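PDB 4K0J: heavy metal cation tricomponent efflux pump ZneA(CzcA-like) from Cupriavidus metallidurans, which is an inner-membrane RND efflux pump that exports zinc in exchange for protons, probably as part of a tripartite system. Local coordinates for residues L506-G519 / K947-R959. Residues are numbered along the deposited sequence; the frame is centred on the assembly and turned at random.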
ATOM      1  N   LEU C 506      61.204 -13.795 -23.908  1.00192.85           N
ATOM      2  CA  LEU C 506      59.807 -14.101 -24.187  1.00189.46           C
ATOM      3  C   LEU C 506      59.418 -13.635 -25.586  1.00175.52           C
ATOM      4  O   LEU C 506      58.483 -14.161 -26.187  1.00179.48           O
ATOM      5  CB  LEU C 506      58.891 -13.459 -23.142  1.00192.75           C
ATOM      6  CG  LEU C 506      59.023 -13.969 -21.705  1.00195.78           C
ATOM      7  CD1 LEU C 506      58.083 -13.214 -20.779  1.00194.21           C
ATOM      8  CD2 LEU C 506      58.756 -15.464 -21.639  1.00197.50           C
ATOM      9  N   ALA C 507      60.144 -12.648 -26.101  1.00155.61           N
ATOM     10  CA  ALA C 507      59.843 -12.099 -27.422  1.00146.68           C
ATOM     11  C   ALA C 507      60.024 -13.075 -28.604  1.00152.81           C
ATOM     12  O   ALA C 507      59.056 -13.356 -29.312  1.00145.73           O
ATOM     13  CB  ALA C 507      60.606 -10.787 -27.658  1.00142.88           C
ATOM     14  N   PRO C 508      61.249 -13.605 -28.820  1.00168.94           N
ATOM     15  CA  PRO C 508      61.433 -14.418 -30.027  1.00169.84           C
ATOM     16  C   PRO C 508      61.001 -15.873 -29.849  1.00173.76           C
ATOM     17  O   PRO C 508      60.857 -16.586 -30.843  1.00181.13           O
ATOM     18  CB  PRO C 508      62.941 -14.337 -30.273  1.00169.28           C
ATOM     19  CG  PRO C 508      63.551 -14.011 -28.932  1.00168.61           C
ATOM     20  CD  PRO C 508      62.448 -13.654 -27.966  1.00169.29           C
ATOM     21  N   ARG C 509      60.813 -16.303 -28.604  1.00163.10           N
ATOM     22  CA  ARG C 509      60.253 -17.616 -28.314  1.00157.04           C
ATOM     23  C   ARG C 509      58.858 -17.667 -28.916  1.00149.97           C
ATOM     24  O   ARG C 509      58.428 -18.691 -29.450  1.00144.21           O
ATOM     25  CB  ARG C 509      60.203 -17.843 -26.800  1.00159.18           C
ATOM     26  CG  ARG C 509      59.325 -19.003 -26.330  1.00160.20           C
ATOM     27  CD  ARG C 509      59.753 -20.337 -26.931  1.00162.18           C
ATOM     28  NE  ARG C 509      59.262 -21.477 -26.158  1.00156.51           N
ATOM     29  CZ  ARG C 509      58.014 -21.935 -26.196  1.00148.09           C
ATOM     30  NH1 ARG C 509      57.107 -21.344 -26.961  1.00143.86           N
ATOM     31  NH2 ARG C 509      57.668 -22.982 -25.459  1.00145.61           N
ATOM     32  N   TYR C 510      58.166 -16.535 -28.839  1.00151.40           N
ATOM     33  CA  TYR C 510      56.836 -16.390 -29.409  1.00152.14           C
ATOM     34  C   TYR C 510      56.898 -16.443 -30.933  1.00146.87           C
ATOM     35  O   TYR C 510      56.013 -17.003 -31.579  1.00150.36           O
ATOM     36  CB  TYR C 510      56.214 -15.073 -28.935  1.00154.14           C
ATOM     37  CG  TYR C 510      54.799 -14.824 -29.409  1.00152.37           C
ATOM     38  CD1 TYR C 510      53.859 -15.845 -29.430  1.00151.83           C
ATOM     39  CD2 TYR C 510      54.398 -13.557 -29.809  1.00151.27           C
ATOM     40  CE1 TYR C 510      52.561 -15.613 -29.857  1.00150.86           C
ATOM     41  CE2 TYR C 510      53.106 -13.316 -30.232  1.00149.04           C
ATOM     42  CZ  TYR C 510      52.192 -14.346 -30.256  1.00148.77           C
ATOM     43  OH  TYR C 510      50.903 -14.103 -30.681  1.00146.52           O
ATOM     44  N   GLU C 511      57.955 -15.868 -31.498  1.00137.06           N
ATOM     45  CA  GLU C 511      58.137 -15.839 -32.947  1.00130.21           C
ATOM     46  C   GLU C 511      58.376 -17.237 -33.509  1.00137.42           C
ATOM     47  O   GLU C 511      57.983 -17.541 -34.635  1.00125.15           O
ATOM     48  CB  GLU C 511      59.308 -14.928 -33.314  1.00121.92           C
ATOM     49  CG  GLU C 511      59.187 -13.515 -32.771  1.00118.76           C
ATOM     50  CD  GLU C 511      60.385 -12.650 -33.120  1.00120.83           C
ATOM     51  OE1 GLU C 511      61.136 -13.014 -34.053  1.00124.58           O
ATOM     52  OE2 GLU C 511      60.575 -11.608 -32.458  1.00118.82           O
ATOM     53  N   SER C 512      59.025 -18.082 -32.714  1.00160.44           N
ATOM     54  CA  SER C 512      59.345 -19.446 -33.123  1.00177.33           C
ATOM     55  C   SER C 512      58.094 -20.309 -33.277  1.00170.00           C
ATOM     56  O   SER C 512      57.885 -20.926 -34.322  1.00177.33           O
ATOM     57  CB  SER C 512      60.307 -20.090 -32.121  1.00192.46           C
ATOM     58  OG  SER C 512      60.597 -21.431 -32.478  1.00201.74           O
ATOM     59  N   VAL C 513      57.270 -20.353 -32.235  1.00149.48           N
ATOM     60  CA  VAL C 513      56.051 -21.157 -32.260  1.00139.47           C
ATOM     61  C   VAL C 513      55.034 -20.628 -33.268  1.00151.28           C
ATOM     62  O   VAL C 513      54.220 -21.385 -33.794  1.00142.27           O
ATOM     63  CB  VAL C 513      55.400 -21.248 -30.869  1.00119.33           C
ATOM     64  CG1 VAL C 513      56.158 -22.231 -29.998  1.00121.17           C
ATOM     65  CG2 VAL C 513      55.345 -19.878 -30.220  1.00115.89           C
ATOM     66  N   LEU C 514      55.081 -19.326 -33.533  1.00181.12           N
ATOM     67  CA  LEU C 514      54.243 -18.738 -34.570  1.00204.36           C
ATOM     68  C   LEU C 514      54.698 -19.222 -35.944  1.00210.64           C
ATOM     69  O   LEU C 514      53.893 -19.348 -36.866  1.00218.49           O
ATOM     70  CB  LEU C 514      54.274 -17.209 -34.504  1.00216.21           C
ATOM     71  CG  LEU C 514      53.410 -16.552 -33.424  1.00220.34           C
ATOM     72  CD1 LEU C 514      53.608 -15.045 -33.418  1.00222.86           C
ATOM     73  CD2 LEU C 514      51.943 -16.896 -33.622  1.00219.73           C
ATOM     74  N   ASN C 515      55.994 -19.496 -36.072  1.00202.24           N
ATOM     75  CA  ASN C 515      56.536 -20.060 -37.301  1.00196.99           C
ATOM     76  C   ASN C 515      56.197 -21.543 -37.406  1.00195.58           C
ATOM     77  O   ASN C 515      56.243 -22.128 -38.489  1.00200.72           O
ATOM     78  CB  ASN C 515      58.050 -19.851 -37.371  1.00196.19           C
ATOM     79  CG  ASN C 515      58.632 -20.246 -38.715  1.00196.80           C
ATOM     80  OD1 ASN C 515      57.937 -20.244 -39.730  1.00194.90           O
ATOM     81  ND2 ASN C 515      59.915 -20.588 -38.726  1.00199.33           N
ATOM     82  N   ARG C 516      55.856 -22.146 -36.272  1.00189.48           N
ATOM     83  CA  ARG C 516      55.389 -23.527 -36.250  1.00187.22           C
ATOM     84  C   ARG C 516      53.956 -23.600 -36.763  1.00189.88           C
ATOM     85  O   ARG C 516      53.483 -24.664 -37.164  1.00191.36           O
ATOM     86  CB  ARG C 516      55.461 -24.098 -34.832  1.00180.97           C
ATOM     87  CG  ARG C 516      56.870 -24.354 -34.319  1.00179.60           C
ATOM     88  CD  ARG C 516      57.459 -25.619 -34.921  1.00180.73           C
ATOM     89  NE  ARG C 516      58.651 -26.064 -34.202  1.00180.14           N
ATOM     90  CZ  ARG C 516      59.299 -27.195 -34.459  1.00181.60           C
ATOM     91  NH1 ARG C 516      58.875 -28.003 -35.422  1.00181.56           N
ATOM     92  NH2 ARG C 516      60.375 -27.518 -33.752  1.00183.15           N
ATOM     93  N   LEU C 517      53.269 -22.461 -36.748  1.00192.89           N
ATOM     94  CA  LEU C 517      51.893 -22.385 -37.228  1.00198.79           C
ATOM     95  C   LEU C 517      51.827 -22.347 -38.753  1.00211.87           C
ATOM     96  O   LEU C 517      50.752 -22.503 -39.336  1.00209.49           O
ATOM     97  CB  LEU C 517      51.183 -21.162 -36.646  1.00193.78           C
ATOM     98  CG  LEU C 517      51.027 -21.119 -35.126  1.00192.91           C
ATOM     99  CD1 LEU C 517      50.218 -19.901 -34.716  1.00189.30           C
ATOM    100  CD2 LEU C 517      50.380 -22.396 -34.613  1.00194.14           C
ATOM    101  N   VAL C 518      52.973 -22.129 -39.392  1.00228.40           N
ATOM    102  CA  VAL C 518      53.052 -22.152 -40.849  1.00238.80           C
ATOM    103  C   VAL C 518      52.753 -23.563 -41.346  1.00241.31           C
ATOM    104  O   VAL C 518      53.652 -24.396 -41.471  1.00249.02           O
ATOM    105  CB  VAL C 518      54.438 -21.696 -41.359  1.00243.08           C
ATOM    106  CG1 VAL C 518      54.468 -21.673 -42.880  1.00245.18           C
ATOM    107  CG2 VAL C 518      54.785 -20.324 -40.802  1.00241.34           C
ATOM    108  N   GLY C 519      51.479 -23.825 -41.619  1.00231.20           N
ATOM    109  CA  GLY C 519      51.033 -25.158 -41.978  1.00224.07           C
ATOM    110  C   GLY C 519      50.423 -25.850 -40.775  1.00212.81           C
ATOM    111  O   GLY C 519      49.817 -25.197 -39.924  1.00210.45           O
ATOM    112  N   LYS C 947      50.518 -15.172 -44.204  1.00137.17           N
ATOM    113  CA  LYS C 947      51.099 -15.890 -43.076  1.00139.90           C
ATOM    114  C   LYS C 947      52.060 -15.005 -42.296  1.00151.11           C
ATOM    115  O   LYS C 947      52.300 -15.231 -41.110  1.00153.33           O
ATOM    116  CB  LYS C 947      51.826 -17.149 -43.545  1.00136.33           C
ATOM    117  CG  LYS C 947      50.913 -18.297 -43.934  1.00135.99           C
ATOM    118  CD  LYS C 947      51.727 -19.560 -44.178  1.00137.66           C
ATOM    119  CE  LYS C 947      50.859 -20.707 -44.668  1.00133.63           C
ATOM    120  NZ  LYS C 947      51.648 -21.960 -44.835  1.00137.92           N
ATOM    121  N   GLU C 948      52.614 -14.003 -42.969  1.00166.10           N
ATOM    122  CA  GLU C 948      53.498 -13.045 -42.321  1.00174.69           C
ATOM    123  C   GLU C 948      52.731 -12.239 -41.281  1.00170.83           C
ATOM    124  O   GLU C 948      53.272 -11.889 -40.233  1.00174.11           O
ATOM    125  CB  GLU C 948      54.127 -12.105 -43.350  1.00186.90           C
ATOM    126  CG  GLU C 948      55.075 -12.786 -44.324  1.00198.84           C
ATOM    127  CD  GLU C 948      55.665 -11.818 -45.330  1.00206.54           C
ATOM    128  OE1 GLU C 948      55.221 -10.651 -45.367  1.00204.85           O
ATOM    129  OE2 GLU C 948      56.577 -12.223 -46.082  1.00214.06           O
ATOM    130  N   ALA C 949      51.465 -11.957 -41.575  1.00152.35           N
ATOM    131  CA  ALA C 949      50.611 -11.199 -40.664  1.00143.05           C
ATOM    132  C   ALA C 949      50.353 -11.969 -39.372  1.00150.21           C
ATOM    133  O   ALA C 949      50.119 -11.371 -38.324  1.00146.29           O
ATOM    134  CB  ALA C 949      49.298 -10.843 -41.341  1.00132.23           C
ATOM    135  N   VAL C 950      50.406 -13.295 -39.457  1.00164.67           N
ATOM    136  CA  VAL C 950      50.194 -14.161 -38.300  1.00170.39           C
ATOM    137  C   VAL C 950      51.276 -13.930 -37.238  1.00161.22           C
ATOM    138  O   VAL C 950      51.070 -14.198 -36.053  1.00164.70           O
ATOM    139  CB  VAL C 950      50.152 -15.651 -38.721  1.00182.80           C
ATOM    140  CG1 VAL C 950      49.746 -16.537 -37.558  1.00186.75           C
ATOM    141  CG2 VAL C 950      49.188 -15.842 -39.879  1.00184.99           C
ATOM    142  N   VAL C 951      52.424 -13.417 -37.669  1.00143.27           N
ATOM    143  CA  VAL C 951      53.506 -13.078 -36.751  1.00132.51           C
ATOM    144  C   VAL C 951      53.677 -11.558 -36.674  1.00141.18           C
ATOM    145  O   VAL C 951      54.380 -11.044 -35.805  1.00133.81           O
ATOM    146  CB  VAL C 951      54.833 -13.740 -37.177  1.00124.00           C
ATOM    147  CG1 VAL C 951      55.826 -13.759 -36.022  1.00118.69           C
ATOM    148  CG2 VAL C 951      54.577 -15.156 -37.665  1.00119.33           C
ATOM    149  N   ARG C 952      53.020 -10.846 -37.585  1.00162.38           N
ATOM    150  CA  ARG C 952      53.081  -9.385 -37.614  1.00177.86           C
ATOM    151  C   ARG C 952      51.920  -8.745 -36.854  1.00166.44           C
ATOM    152  O   ARG C 952      52.127  -8.044 -35.863  1.00167.29           O
ATOM    153  CB  ARG C 952      53.116  -8.870 -39.057  1.00197.51           C
ATOM    154  CG  ARG C 952      54.470  -9.020 -39.741  1.00215.10           C
ATOM    155  CD  ARG C 952      54.384  -8.749 -41.240  1.00228.83           C
ATOM    156  NE  ARG C 952      54.004  -7.372 -41.545  1.00235.56           N
ATOM    157  CZ  ARG C 952      53.924  -6.872 -42.776  1.00241.02           C
ATOM    158  NH1 ARG C 952      54.201  -7.636 -43.824  1.00244.38           N
ATOM    159  NH2 ARG C 952      53.569  -5.608 -42.958  1.00241.17           N
ATOM    160  N   GLY C 953      50.700  -8.988 -37.324  1.00152.05           N
ATOM    161  CA  GLY C 953      49.518  -8.422 -36.699  1.00139.95           C
ATOM    162  C   GLY C 953      49.125  -9.118 -35.410  1.00129.40           C
ATOM    163  O   GLY C 953      48.312  -8.605 -34.638  1.00124.42           O
ATOM    164  N   ALA C 954      49.707 -10.291 -35.180  1.00122.15           N
ATOM    165  CA  ALA C 954      49.419 -11.081 -33.990  1.00109.28           C
ATOM    166  C   ALA C 954      50.626 -11.120 -33.061  1.00102.91           C
ATOM    167  O   ALA C 954      50.481 -11.150 -31.838  1.00 96.55           O
ATOM    168  CB  ALA C 954      49.013 -12.490 -34.383  1.00106.79           C
ATOM    169  N   GLY C 955      51.816 -11.119 -33.655  1.00102.68           N
ATOM    170  CA  GLY C 955      53.056 -11.206 -32.905  1.00103.12           C
ATOM    171  C   GLY C 955      53.340  -9.985 -32.056  1.00106.63           C
ATOM    172  O   GLY C 955      54.089 -10.056 -31.081  1.00101.04           O
ATOM    173  N   GLU C 956      52.743  -8.858 -32.427  1.00116.55           N
ATOM    174  CA  GLU C 956      52.933  -7.616 -31.689  1.00124.12           C
ATOM    175  C   GLU C 956      51.803  -7.379 -30.695  1.00115.02           C
ATOM    176  O   GLU C 956      51.815  -6.396 -29.954  1.00109.21           O
ATOM    177  CB  GLU C 956      53.059  -6.432 -32.648  1.00138.35           C
ATOM    178  CG  GLU C 956      54.331  -6.445 -33.479  1.00151.24           C
ATOM    179  CD  GLU C 956      54.428  -5.253 -34.407  1.00160.84           C
ATOM    180  OE1 GLU C 956      53.394  -4.588 -34.627  1.00162.47           O
ATOM    181  OE2 GLU C 956      55.537  -4.979 -34.915  1.00165.14           O
ATOM    182  N   ARG C 957      50.826  -8.282 -30.688  1.00113.10           N
ATOM    183  CA  ARG C 957      49.739  -8.216 -29.720  1.00107.10           C
ATOM    184  C   ARG C 957      50.067  -9.088 -28.523  1.00102.37           C
ATOM    185  O   ARG C 957      49.232  -9.298 -27.650  1.00108.84           O
ATOM    186  CB  ARG C 957      48.414  -8.648 -30.348  1.00113.78           C
ATOM    187  CG  ARG C 957      48.019  -7.812 -31.544  1.00130.47           C
ATOM    188  CD  ARG C 957      48.236  -6.336 -31.259  1.00141.62           C
ATOM    189  NE  ARG C 957      48.640  -5.603 -32.455  1.00152.26           N
ATOM    190  CZ  ARG C 957      48.967  -4.314 -32.467  1.00156.02           C
ATOM    191  NH1 ARG C 957      48.932  -3.610 -31.342  1.00153.54           N
ATOM    192  NH2 ARG C 957      49.326  -3.728 -33.601  1.00158.50           N
ATOM    193  N   MET C 958      51.296  -9.595 -28.498  1.00 96.78           N
ATOM    194  CA  MET C 958      51.781 -10.406 -27.389  1.00 97.14           C
ATOM    195  C   MET C 958      51.639  -9.661 -26.062  1.00103.15           C
ATOM    196  O   MET C 958      50.980 -10.139 -25.137  1.00107.45           O
ATOM    197  CB  MET C 958      53.240 -10.803 -27.632  1.00 95.29           C
ATOM    198  CG  MET C 958      53.925 -11.474 -26.449  1.00 95.73           C
ATOM    199  SD  MET C 958      55.603 -12.031 -26.831  1.00143.99           S
ATOM    200  CE  MET C 958      56.363 -10.513 -27.408  1.00123.59           C
ATOM    201  N   ARG C 959      52.238  -8.477 -25.987  1.00103.39           N
ATOM    202  CA  ARG C 959      52.234  -7.687 -24.755  1.00102.09           C
ATOM    203  C   ARG C 959      50.864  -7.214 -24.236  1.00101.31           C
ATOM    204  O   ARG C 959      50.598  -7.349 -23.042  1.00 99.29           O
ATOM    205  CB  ARG C 959      53.228  -6.524 -24.843  1.00104.80           C
ATOM    206  CG  ARG C 959      54.677  -6.971 -24.751  1.00115.66           C
ATOM    207  CD  ARG C 959      54.894  -7.848 -23.527  1.00120.99           C
ATOM    208  NE  ARG C 959      56.089  -8.680 -23.647  1.00128.05           N
ATOM    209  CZ  ARG C 959      56.412  -9.652 -22.800  1.00127.45           C
ATOM    210  NH1 ARG C 959      57.515 -10.362 -22.988  1.00128.82           N
ATOM    211  NH2 ARG C 959      55.627  -9.922 -21.766  1.00125.21           N
TER
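Segment 506-519, most of it helix 503-516, runs antiparallel to segment 947-959, with L514 nearest V951 (CA to CA 6.1 Å) and V518 nearest K947, and spans the short helix 949-952, the turn after it and the start of the next helix. Y510 is central to the contact. With CG anti to the backbone N (chi1 -177°), its ring drops into the turn between the two helices, and OH donates to A954 O at 3.2 Å. The hydroxyl sits above that carbonyl plane, while R957 N, closing the type I turn A954-R957, binds the same oxygen from the opposite face; two donors thus grip one turn carbonyl. Y510 CE2 also packs on G955 CA (3.4 Å). M958 runs alongside the tyrosine, the two chains pointing opposite ways, its SD 4.5 Å from the ring centroid in an oblique Met-aromatic contact; a bend at chi3 (56°) carries CE on to A507. L514 CD1 lies against one face of the same ring, offset toward its rim, and meets V951 CG1 at 3.7 Å, while CD2 reaches V950 O. At the two ends long basic side chains lie against aliphatic ones: R959 NH1 comes to L506 CB, and K947, extended beyond CG, lies across V518, NZ 3.4 Å from CG1. Helix 503-516 falls between predicted membrane spans 464-491 and 524-542, consistent with the cytoplasmic surface helix linking the two halves of RND transporters; here it packs on the connection between helices 911-939 and 958-970. A954 and R957 rest on helix 911-939, R959 touches E406, and V950, K947 and L517 pack on helix 1007-1015.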